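3,6-diketocamphane 1,6-monooxygenase (Pseudomonas putida, PDB 4UWM) catalyses the FMNH2-dependent Baeyer-Villiger oxygenation of a diketocamphane to a lactone, using molecular oxygen, in the bacterial breakdown of (-)-camphor. Local coordinates at residues 204-215 / 232-241; 250-259 / 338-347. One frame throughout, in Å; residues are numbered along the deposited sequence.

Contact 1 (204-215 / 232-241). With FMN (flavin mononucleotide), chain C.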
loop_
_atom_site.group_PDB
_atom_site.type_symbol
_atom_site.label_atom_id
_atom_site.label_comp_id
_atom_site.label_asym_id
_atom_site.label_seq_id
_atom_site.Cartn_x
_atom_site.Cartn_y
_atom_site.Cartn_z
ATOM N N SER A 204 19.739 -20.643 5.787
ATOM C CA SER A 204 20.451 -21.741 6.441
ATOM C C SER A 204 20.992 -22.773 5.443
ATOM O O SER A 204 20.533 -22.840 4.297
ATOM C CB SER A 204 19.589 -22.383 7.532
ATOM O OG SER A 204 18.525 -23.127 6.973
ATOM N N TYR A 205 21.997 -23.536 5.884
ATOM C CA TYR A 205 22.712 -24.501 5.043
ATOM C C TYR A 205 21.770 -25.563 4.471
ATOM O O TYR A 205 21.646 -25.705 3.245
ATOM C CB TYR A 205 23.853 -25.149 5.844
ATOM C CG TYR A 205 24.716 -26.085 5.031
ATOM C CD1 TYR A 205 25.629 -25.587 4.100
ATOM C CD2 TYR A 205 24.618 -27.471 5.186
ATOM C CE1 TYR A 205 26.419 -26.437 3.346
ATOM C CE2 TYR A 205 25.405 -28.329 4.434
ATOM C CZ TYR A 205 26.303 -27.807 3.518
ATOM O OH TYR A 205 27.092 -28.645 2.767
ATOM N N ASN A 206 21.123 -26.301 5.374
ATOM C CA ASN A 206 20.086 -27.259 5.007
ATOM C C ASN A 206 18.730 -26.569 5.092
ATOM O O ASN A 206 18.040 -26.663 6.104
ATOM C CB ASN A 206 20.124 -28.489 5.924
ATOM C CG ASN A 206 21.418 -29.275 5.810
ATOM O OD1 ASN A 206 21.907 -29.547 4.713
ATOM N ND2 ASN A 206 21.973 -29.656 6.952
ATOM N N SER A 207 18.363 -25.869 4.022
ATOM C CA SER A 207 17.221 -24.944 4.025
ATOM C C SER A 207 15.817 -25.557 3.833
ATOM O O SER A 207 15.480 -26.037 2.732
ATOM C CB SER A 207 17.466 -23.847 2.987
ATOM O OG SER A 207 16.455 -22.849 3.031
ATOM N N PRO A 208 14.979 -25.509 4.893
ATOM C CA PRO A 208 13.575 -25.918 4.789
ATOM C C PRO A 208 12.814 -25.083 3.762
ATOM O O PRO A 208 11.908 -25.599 3.094
ATOM C CB PRO A 208 13.025 -25.651 6.197
ATOM C CG PRO A 208 14.218 -25.704 7.086
ATOM C CD PRO A 208 15.314 -25.084 6.267
ATOM N N SER A 209 13.192 -23.805 3.636
ATOM C CA SER A 209 12.623 -22.916 2.618
ATOM C C SER A 209 12.969 -23.391 1.211
ATOM O O SER A 209 12.118 -23.375 0.324
ATOM C CB SER A 209 13.081 -21.471 2.835
ATOM O OG SER A 209 12.567 -20.988 4.068
ATOM N N MET A 210 14.218 -23.820 1.008
ATOM C CA MET A 210 14.629 -24.368 -0.286
ATOM C C MET A 210 13.860 -25.641 -0.635
ATOM O O MET A 210 13.484 -25.835 -1.794
ATOM C CB MET A 210 16.140 -24.604 -0.333
ATOM C CG MET A 210 16.931 -23.314 -0.459
ATOM S SD MET A 210 16.666 -22.520 -2.049
ATOM C CE MET A 210 16.599 -20.803 -1.540
ATOM N N ARG A 211 13.603 -26.477 0.376
ATOM C CA ARG A 211 12.829 -27.708 0.205
ATOM C C ARG A 211 11.375 -27.386 -0.155
ATOM O O ARG A 211 10.818 -27.948 -1.090
ATOM C CB ARG A 211 12.903 -28.556 1.482
ATOM C CG ARG A 211 12.541 -30.026 1.308
ATOM C CD ARG A 211 12.939 -30.846 2.532
ATOM N NE ARG A 211 14.385 -31.052 2.634
ATOM C CZ ARG A 211 15.172 -30.470 3.535
ATOM N NH1 ARG A 211 14.662 -29.636 4.432
ATOM N NH2 ARG A 211 16.473 -30.727 3.543
ATOM N N LEU A 212 10.766 -26.466 0.595
ATOM C CA LEU A 212 9.385 -26.059 0.315
ATOM C C LEU A 212 9.247 -25.463 -1.082
ATOM O O LEU A 212 8.263 -25.719 -1.767
ATOM C CB LEU A 212 8.867 -25.058 1.364
ATOM C CG LEU A 212 7.475 -24.435 1.124
ATOM C CD1 LEU A 212 6.352 -25.461 1.226
ATOM C CD2 LEU A 212 7.218 -23.265 2.068
ATOM N N ALA A 213 10.227 -24.653 -1.487
ATOM C CA ALA A 213 10.201 -24.008 -2.797
ATOM C C ALA A 213 10.246 -25.073 -3.892
ATOM O O ALA A 213 9.497 -24.998 -4.871
ATOM C CB ALA A 213 11.383 -23.056 -2.938
ATOM N N GLY A 214 11.144 -26.050 -3.719
ATOM C CA GLY A 214 11.256 -27.203 -4.629
ATOM C C GLY A 214 9.946 -27.963 -4.769
ATOM O O GLY A 214 9.446 -28.133 -5.886
ATOM N N GLU A 215 9.386 -28.366 -3.622
ATOM C CA GLU A 215 8.114 -29.099 -3.573
ATOM C C GLU A 215 7.007 -28.390 -4.347
ATOM O O GLU A 215 6.249 -29.038 -5.069
ATOM C CB GLU A 215 7.662 -29.317 -2.120
ATOM C CG GLU A 215 8.539 -30.261 -1.305
ATOM C CD GLU A 215 8.132 -30.344 0.161
ATOM O OE1 GLU A 215 7.020 -29.892 0.506
ATOM O OE2 GLU A 215 8.924 -30.867 0.976
ATOM N N ARG A 232 24.582 -26.518 -1.534
ATOM C CA ARG A 232 23.579 -27.210 -0.705
ATOM C C ARG A 232 22.147 -26.714 -0.975
ATOM O O ARG A 232 21.199 -27.504 -1.020
ATOM C CB ARG A 232 23.924 -27.089 0.785
ATOM C CG ARG A 232 23.095 -27.977 1.711
ATOM C CD ARG A 232 23.245 -29.459 1.390
ATOM N NE ARG A 232 22.234 -30.255 2.070
ATOM C CZ ARG A 232 21.736 -31.398 1.612
ATOM N NH1 ARG A 232 22.150 -31.907 0.455
ATOM N NH2 ARG A 232 20.807 -32.025 2.308
ATOM N N HIS A 233 21.994 -25.403 -1.155
ATOM C CA HIS A 233 20.695 -24.811 -1.489
ATOM C C HIS A 233 20.126 -25.433 -2.753
ATOM O O HIS A 233 18.972 -25.873 -2.759
ATOM C CB HIS A 233 20.802 -23.281 -1.630
ATOM C CG HIS A 233 20.689 -22.548 -0.330
ATOM N ND1 HIS A 233 20.349 -21.215 -0.255
ATOM C CD2 HIS A 233 20.852 -22.969 0.949
ATOM C CE1 HIS A 233 20.320 -20.845 1.013
ATOM N NE2 HIS A 233 20.619 -21.892 1.764
ATOM N N TRP A 234 20.934 -25.485 -3.813
ATOM C CA TRP A 234 20.461 -26.064 -5.066
ATOM C C TRP A 234 20.204 -27.583 -4.972
ATOM O O TRP A 234 19.236 -28.065 -5.556
ATOM C CB TRP A 234 21.341 -25.696 -6.264
ATOM C CG TRP A 234 20.655 -26.078 -7.524
ATOM C CD1 TRP A 234 20.909 -27.172 -8.289
ATOM C CD2 TRP A 234 19.539 -25.416 -8.126
ATOM N NE1 TRP A 234 20.048 -27.217 -9.351
ATOM C CE2 TRP A 234 19.191 -26.153 -9.277
ATOM C CE3 TRP A 234 18.806 -24.261 -7.815
ATOM C CZ2 TRP A 234 18.138 -25.780 -10.120
ATOM C CZ3 TRP A 234 17.768 -23.886 -8.655
ATOM C CH2 TRP A 234 17.438 -24.648 -9.791
ATOM N N GLU A 235 21.056 -28.304 -4.233
ATOM C CA GLU A 235 20.829 -29.723 -3.933
ATOM C C GLU A 235 19.440 -29.937 -3.330
ATOM O O GLU A 235 18.646 -30.716 -3.857
ATOM C CB GLU A 235 21.874 -30.260 -2.944
ATOM C CG GLU A 235 23.250 -30.539 -3.524
ATOM C CD GLU A 235 24.227 -31.060 -2.486
ATOM O OE1 GLU A 235 23.824 -31.287 -1.329
ATOM O OE2 GLU A 235 25.408 -31.245 -2.826
ATOM N N VAL A 236 19.157 -29.232 -2.225
ATOM C CA VAL A 236 17.906 -29.387 -1.489
ATOM C C VAL A 236 16.704 -29.033 -2.362
ATOM O O VAL A 236 15.718 -29.769 -2.389
ATOM C CB VAL A 236 17.914 -28.588 -0.163
ATOM C CG1 VAL A 236 16.520 -28.548 0.454
ATOM C CG2 VAL A 236 18.908 -29.201 0.821
ATOM N N TYR A 237 16.810 -27.925 -3.097
ATOM C CA TYR A 237 15.735 -27.462 -3.979
ATOM C C TYR A 237 15.420 -28.448 -5.091
ATOM O O TYR A 237 14.248 -28.759 -5.316
ATOM C CB TYR A 237 16.097 -26.114 -4.625
ATOM C CG TYR A 237 15.055 -25.572 -5.592
ATOM C CD1 TYR A 237 13.925 -24.873 -5.125
ATOM C CD2 TYR A 237 15.206 -25.722 -6.965
ATOM C CE1 TYR A 237 12.980 -24.367 -6.013
ATOM C CE2 TYR A 237 14.270 -25.217 -7.852
ATOM C CZ TYR A 237 13.157 -24.535 -7.373
ATOM O OH TYR A 237 12.220 -24.027 -8.263
ATOM N N SER A 238 16.462 -28.874 -5.817
ATOM C CA SER A 238 16.280 -29.757 -6.972
ATOM C C SER A 238 15.734 -31.120 -6.561
ATOM O O SER A 238 14.878 -31.666 -7.246
ATOM C CB SER A 238 17.579 -29.905 -7.765
ATOM O OG SER A 238 18.666 -30.183 -6.901
ATOM N N GLU A 239 16.228 -31.648 -5.436
ATOM C CA GLU A 239 15.770 -32.942 -4.944
ATOM C C GLU A 239 14.278 -32.894 -4.591
ATOM O O GLU A 239 13.522 -33.804 -4.955
ATOM C CB GLU A 239 16.637 -33.411 -3.767
ATOM C CG GLU A 239 18.011 -33.923 -4.198
ATOM C CD GLU A 239 19.034 -33.965 -3.068
ATOM O OE1 GLU A 239 18.633 -34.013 -1.887
ATOM O OE2 GLU A 239 20.250 -33.952 -3.367
ATOM N N ALA A 240 13.855 -31.824 -3.914
ATOM C CA ALA A 240 12.436 -31.607 -3.608
ATOM C C ALA A 240 11.624 -31.430 -4.880
ATOM O O ALA A 240 10.566 -32.033 -5.025
ATOM C CB ALA A 240 12.252 -30.418 -2.676
ATOM N N ALA A 241 12.142 -30.644 -5.824
ATOM C CA ALA A 241 11.462 -30.433 -7.106
ATOM C C ALA A 241 11.246 -31.733 -7.905
ATOM O O ALA A 241 10.128 -32.024 -8.330
ATOM C CB ALA A 241 12.210 -29.409 -7.950
HETATM N N1 FMN C . 14.336 -12.895 4.103
HETATM C C2 FMN C . 13.536 -12.366 3.133
HETATM O O2 FMN C . 12.372 -12.798 2.993
HETATM N N3 FMN C . 13.948 -11.390 2.302
HETATM C C4 FMN C . 15.179 -10.867 2.371
HETATM O O4 FMN C . 15.509 -9.965 1.574
HETATM C C4A FMN C . 16.122 -11.382 3.404
HETATM N N5 FMN C . 17.379 -10.902 3.541
HETATM C C5A FMN C . 18.224 -11.383 4.487
HETATM C C6 FMN C . 19.517 -10.866 4.596
HETATM C C7 FMN C . 20.400 -11.349 5.563
HETATM C C7M FMN C . 21.792 -10.777 5.665
HETATM C C8 FMN C . 19.946 -12.431 6.486
HETATM C C8M FMN C . 20.854 -12.989 7.547
HETATM C C9 FMN C . 18.659 -12.948 6.378
HETATM C C9A FMN C . 17.774 -12.471 5.413
HETATM N N10 FMN C . 16.461 -13.000 5.295
HETATM C C10 FMN C . 15.610 -12.462 4.293
HETATM C "C1'" FMN C . 15.991 -14.057 6.210
HETATM C "C2'" FMN C . 16.133 -15.442 5.598
HETATM O "O2'" FMN C . 15.593 -15.402 4.278
HETATM C "C3'" FMN C . 15.386 -16.483 6.427
HETATM O "O3'" FMN C . 16.305 -17.065 7.362
HETATM C "C4'" FMN C . 14.757 -17.549 5.527
HETATM O "O4'" FMN C . 13.544 -17.052 4.945
HETATM C "C5'" FMN C . 14.484 -18.865 6.245
HETATM O "O5'" FMN C . 15.612 -19.685 5.969
HETATM P P FMN C . 15.656 -21.264 6.226
HETATM O O1P FMN C . 14.308 -21.819 5.890
HETATM O O2P FMN C . 16.729 -21.653 5.253
HETATM O O3P FMN C . 16.035 -21.365 7.677
HETATM O O HOH W 1 15.064 -31.632 -0.053
#
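G214 and A241 mark the narrow end of two helical segments, 208-215 and 232-241, whose axes run roughly side by side at 31° with a closest approach of 6.9 Å. They are neighbouring outer helices of a TIM barrel of the bacterial luciferase family, and the first starts at the FMN phosphate. S207 is the N-cap, its OG accepting from M210 N and also hydrogen-bonding FMN O2P; S204 grips the same oxygen through N and OG, while S209 holds O1P with its N and OG.

H233 braces this phosphate loop as a second-shell residue: its NE2 donates to S204 O at 2.7 Å, with the oxygen lying near the ring plane. ND1 is bound to S222 OG, so both ring nitrogens are engaged and the imidazole's rotation is fixed. M210 CG covers one face of that ring, 4.0 Å from the centroid. With CG anti to the backbone N (chi1 -170°), R232 lays that methylene over the Y205 ring, 3.7 Å from R232 CG to the centroid, and in one of the two N206 conformers NE donates to OD1.

Further along, V236 CG1 packs against M210 CB, and A213 CB meets the edge of the Y237 ring. A CB on G214 would run into Y237 O, so the glycine lets the helices close up; G214 O receives a CA-H...O contact from A241 CA at 3.3 Å.

Contact 2 (250-259 / 338-347)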
loop_
_atom_site.group_PDB
_atom_site.type_symbol
_atom_site.label_atom_id
_atom_site.label_comp_id
_atom_site.label_asym_id
_atom_site.label_seq_id
_atom_site.Cartn_x
_atom_site.Cartn_y
_atom_site.Cartn_z
ATOM N N ARG A 250 17.540 -23.722 -13.195
ATOM C CA ARG A 250 18.549 -22.854 -12.585
ATOM C C ARG A 250 18.346 -21.379 -12.888
ATOM O O ARG A 250 18.703 -20.530 -12.072
ATOM C CB ARG A 250 19.964 -23.260 -13.007
ATOM C CG ARG A 250 20.569 -24.387 -12.190
ATOM C CD ARG A 250 22.020 -24.612 -12.581
ATOM N NE ARG A 250 22.514 -25.904 -12.115
ATOM C CZ ARG A 250 23.025 -26.128 -10.907
ATOM N NH1 ARG A 250 23.118 -25.145 -10.015
ATOM N NH2 ARG A 250 23.441 -27.345 -10.591
ATOM N N SER A 251 17.779 -21.072 -14.055
ATOM C CA SER A 251 17.599 -19.678 -14.461
ATOM C C SER A 251 16.575 -18.924 -13.588
ATOM O O SER A 251 16.501 -17.707 -13.631
ATOM C CB SER A 251 17.240 -19.580 -15.937
ATOM O OG SER A 251 15.976 -20.159 -16.183
ATOM N N ARG A 252 15.799 -19.659 -12.800
ATOM C CA ARG A 252 14.839 -19.060 -11.878
ATOM C C ARG A 252 15.499 -18.739 -10.530
ATOM O O ARG A 252 14.970 -17.942 -9.746
ATOM C CB ARG A 252 13.632 -19.989 -11.678
ATOM C CG ARG A 252 12.803 -20.234 -12.933
ATOM C CD ARG A 252 11.591 -21.119 -12.641
ATOM N NE ARG A 252 10.646 -20.516 -11.683
ATOM C CZ ARG A 252 9.855 -21.206 -10.855
ATOM N NH1 ARG A 252 9.883 -22.534 -10.841
ATOM N NH2 ARG A 252 9.023 -20.567 -10.030
ATOM N N HIS A 253 16.651 -19.357 -10.265
ATOM C CA HIS A 253 17.397 -19.116 -9.036
ATOM C C HIS A 253 17.956 -17.692 -9.017
ATOM O O HIS A 253 18.617 -17.266 -9.966
ATOM C CB HIS A 253 18.519 -20.144 -8.880
ATOM C CG HIS A 253 19.069 -20.238 -7.492
ATOM N ND1 HIS A 253 20.165 -21.013 -7.181
ATOM C CD2 HIS A 253 18.681 -19.654 -6.331
ATOM C CE1 HIS A 253 20.423 -20.910 -5.888
ATOM N NE2 HIS A 253 19.537 -20.093 -5.349
ATOM N N ALA A 254 17.638 -16.947 -7.955
ATOM C CA ALA A 254 18.182 -15.601 -7.756
ATOM C C ALA A 254 19.113 -15.612 -6.562
ATOM O O ALA A 254 18.804 -16.202 -5.524
ATOM C CB ALA A 254 17.058 -14.578 -7.568
ATOM N N VAL A 255 20.280 -14.999 -6.725
ATOM C CA VAL A 255 21.302 -15.030 -5.686
ATOM C C VAL A 255 21.743 -13.607 -5.403
ATOM O O VAL A 255 22.160 -12.884 -6.314
ATOM C CB VAL A 255 22.535 -15.889 -6.076
ATOM C CG1 VAL A 255 23.550 -15.914 -4.925
ATOM C CG2 VAL A 255 22.115 -17.308 -6.414
ATOM N N SER A 256 21.648 -13.218 -4.133
ATOM C CA SER A 256 21.974 -11.866 -3.693
ATOM C C SER A 256 23.457 -11.745 -3.327
ATOM O O SER A 256 23.972 -12.565 -2.561
ATOM C CB SER A 256 21.084 -11.489 -2.502
ATOM O OG SER A 256 21.514 -10.291 -1.887
ATOM N N HIS A 257 24.115 -10.729 -3.868
ATOM C CA HIS A 257 25.533 -10.463 -3.651
ATOM C C HIS A 257 25.699 -8.976 -3.397
ATOM O O HIS A 257 24.916 -8.161 -3.909
ATOM C CB HIS A 257 26.356 -10.779 -4.915
ATOM C CG HIS A 257 26.532 -12.237 -5.202
ATOM N ND1 HIS A 257 27.542 -12.989 -4.638
ATOM C CD2 HIS A 257 25.852 -13.073 -6.019
ATOM C CE1 HIS A 257 27.463 -14.230 -5.085
ATOM N NE2 HIS A 257 26.448 -14.307 -5.929
ATOM N N THR A 258 26.741 -8.630 -2.647
ATOM C CA THR A 258 27.223 -7.256 -2.575
ATOM C C THR A 258 28.136 -7.051 -3.793
ATOM O O THR A 258 29.100 -7.801 -3.981
ATOM C CB THR A 258 27.978 -7.024 -1.261
ATOM O OG1 THR A 258 27.106 -7.315 -0.163
ATOM C CG2 THR A 258 28.499 -5.585 -1.162
ATOM N N VAL A 259 27.792 -6.073 -4.632
ATOM C CA VAL A 259 28.375 -5.915 -5.962
ATOM C C VAL A 259 28.659 -4.447 -6.213
ATOM O O VAL A 259 27.778 -3.604 -6.070
ATOM C CB VAL A 259 27.440 -6.422 -7.092
ATOM C CG1 VAL A 259 28.142 -6.387 -8.441
ATOM C CG2 VAL A 259 26.957 -7.827 -6.818
ATOM N N THR A 338 29.868 -23.694 -8.893
ATOM C CA THR A 338 28.527 -24.012 -8.352
ATOM C C THR A 338 27.487 -24.423 -9.398
ATOM O O THR A 338 26.469 -25.026 -9.057
ATOM C CB THR A 338 27.917 -22.820 -7.563
ATOM O OG1 THR A 338 27.674 -21.726 -8.462
ATOM C CG2 THR A 338 28.837 -22.365 -6.438
ATOM N N GLY A 339 27.720 -24.060 -10.655
ATOM C CA GLY A 339 26.738 -24.268 -11.723
ATOM C C GLY A 339 26.056 -22.974 -12.141
ATOM O O GLY A 339 25.498 -22.882 -13.237
ATOM N N GLY A 340 26.089 -21.976 -11.260
ATOM C CA GLY A 340 25.515 -20.658 -11.555
ATOM C C GLY A 340 24.080 -20.436 -11.085
ATOM O O GLY A 340 23.548 -21.197 -10.268
ATOM N N TRP A 341 23.465 -19.379 -11.612
ATOM C CA TRP A 341 22.123 -18.937 -11.214
ATOM C C TRP A 341 21.576 -18.057 -12.315
ATOM O O TRP A 341 22.319 -17.626 -13.196
ATOM C CB TRP A 341 22.178 -18.143 -9.898
ATOM C CG TRP A 341 23.150 -16.976 -9.939
ATOM C CD1 TRP A 341 22.946 -15.753 -10.520
ATOM C CD2 TRP A 341 24.483 -16.950 -9.412
ATOM N NE1 TRP A 341 24.063 -14.969 -10.379
ATOM C CE2 TRP A 341 25.019 -15.673 -9.695
ATOM C CE3 TRP A 341 25.280 -17.881 -8.728
ATOM C CZ2 TRP A 341 26.311 -15.303 -9.321
ATOM C CZ3 TRP A 341 26.565 -17.505 -8.347
ATOM C CH2 TRP A 341 27.066 -16.231 -8.646
ATOM N N GLY A 342 20.277 -17.776 -12.260
ATOM C CA GLY A 342 19.646 -16.957 -13.280
ATOM C C GLY A 342 19.712 -15.445 -13.089
ATOM O O GLY A 342 19.760 -14.708 -14.071
ATOM N N THR A 343 19.667 -14.976 -11.835
ATOM C CA THR A 343 19.660 -13.522 -11.569
ATOM C C THR A 343 20.668 -13.159 -10.502
ATOM O O THR A 343 20.684 -13.754 -9.407
ATOM C CB THR A 343 18.255 -12.982 -11.143
ATOM O OG1 THR A 343 17.295 -13.238 -12.173
ATOM C CG2 THR A 343 18.301 -11.467 -10.919
ATOM N N LEU A 344 21.502 -12.177 -10.819
ATOM C CA LEU A 344 22.426 -11.637 -9.843
ATOM C C LEU A 344 21.687 -10.495 -9.145
ATOM O O LEU A 344 21.440 -9.436 -9.750
ATOM C CB LEU A 344 23.695 -11.111 -10.519
ATOM C CG LEU A 344 24.667 -10.393 -9.584
ATOM C CD1 LEU A 344 25.416 -11.395 -8.730
ATOM C CD2 LEU A 344 25.626 -9.503 -10.363
ATOM N N GLN A 345 21.337 -10.721 -7.883
ATOM C CA GLN A 345 20.474 -9.774 -7.187
ATOM C C GLN A 345 21.358 -8.829 -6.407
ATOM O O GLN A 345 21.867 -9.179 -5.353
ATOM C CB GLN A 345 19.454 -10.501 -6.282
ATOM C CG GLN A 345 18.111 -9.776 -6.139
ATOM C CD GLN A 345 17.206 -9.919 -7.366
ATOM O OE1 GLN A 345 17.086 -11.004 -7.944
ATOM N NE2 GLN A 345 16.538 -8.829 -7.745
ATOM N N VAL A 346 21.531 -7.624 -6.935
ATOM C CA VAL A 346 22.451 -6.656 -6.339
ATOM C C VAL A 346 21.861 -5.915 -5.138
ATOM O O VAL A 346 20.808 -5.288 -5.250
ATOM C CB VAL A 346 22.937 -5.644 -7.398
ATOM C CG1 VAL A 346 23.916 -4.651 -6.784
ATOM C CG2 VAL A 346 23.566 -6.398 -8.568
ATOM N N GLU A 347 22.550 -5.981 -4.003
ATOM C CA GLU A 347 22.105 -5.316 -2.773
ATOM C C GLU A 347 22.231 -3.805 -2.892
ATOM O O GLU A 347 23.323 -3.285 -3.152
ATOM C CB GLU A 347 22.916 -5.793 -1.572
ATOM C CG GLU A 347 22.665 -7.226 -1.116
ATOM C CD GLU A 347 21.384 -7.412 -0.296
ATOM O OE1 GLU A 347 20.693 -6.406 0.036
ATOM O OE2 GLU A 347 21.071 -8.583 0.006
HETATM O O HOH W 2 22.193 -22.572 -8.431
HETATM O O HOH W 3 24.607 -26.037 -7.293
HETATM O O HOH W 4 16.027 -15.525 -11.961
HETATM O O HOH W 5 26.109 -4.068 -3.681
#
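A254 pairs with T343, V255 with L344, S256 with Q345 and H257 with V346, joining two adjacent parallel strands of the TIM barrel. V255 N donates to T343 O almost straight on (171° at the hydrogen), and Q345 N donates to V255 O in turn. Where the pairing begins, H253 O accepts from both G342 N and T343 N, each in its carbonyl plane.

W341 closes this end from the helix side. Its CB lies 3.6 Å from V255 CG2 and also close to H253 O. The first torsion sets CG between the backbone N and the carbonyl carbon (chi1 54°), turning the indole across V255. CG and CD2 both meet V255 CG2, and V255 CB stands over the five-membered ring, 4.2 Å from its centroid. CE3 still grazes V255 CG2. At the tip W341 CH2 comes 3.4 Å from H257 NE2, with CZ2 beside it. The two rings lie obliquely, their planes 38° apart. With an alanine here, V255 would probably lose the flat surface it rests on, and H257 would lose one of the groups that flank its imidazole.

L344 CD1 presses on H257 CD2 at 3.2 Å, and V259 CG2 reaches L344 CD2 tip to tip. On the face that carries T343 and Q345, S256 OG, in one of its two conformers, donates to E347 OE2 at 2.6 Å from above the carboxylate plane. E347 OE1 bonds H10 ND1, so both carboxylate oxygens are engaged, probably positioning this FMN-binding histidine.

Strand 254-261 is flanked on its other edge by 219-223, and 343-347 by 4-9. Helix 356-369 covers V259, L344 and V346 through I365, W358 and L362, and helix 227-244 packs L230 against V255 and W341.

Contact 1 closes before contact 2 opens, and their centres lie about 16 Å apart in one TIM barrel. Contact 1 joins two consecutive outer helices, 208-216 and 227-244, on either side in sequence of strand 219-223; contact 2 joins strands 254-261 and 343-347, and 78 residues, mostly helical, separate its segments 250-259 and 338-347. Helix 227-244 is followed by strand 254-261, the next barrel element, and the two contacts touch where W234 meets R250 in a cation-pi interaction and lies against the H253 ring. S222 OG, on the strand between, bonds both H233 and H253. The FMN site thus draws on both: contact 1 holds the phosphate, and contact 2 reaches the pocket through E347 and H10.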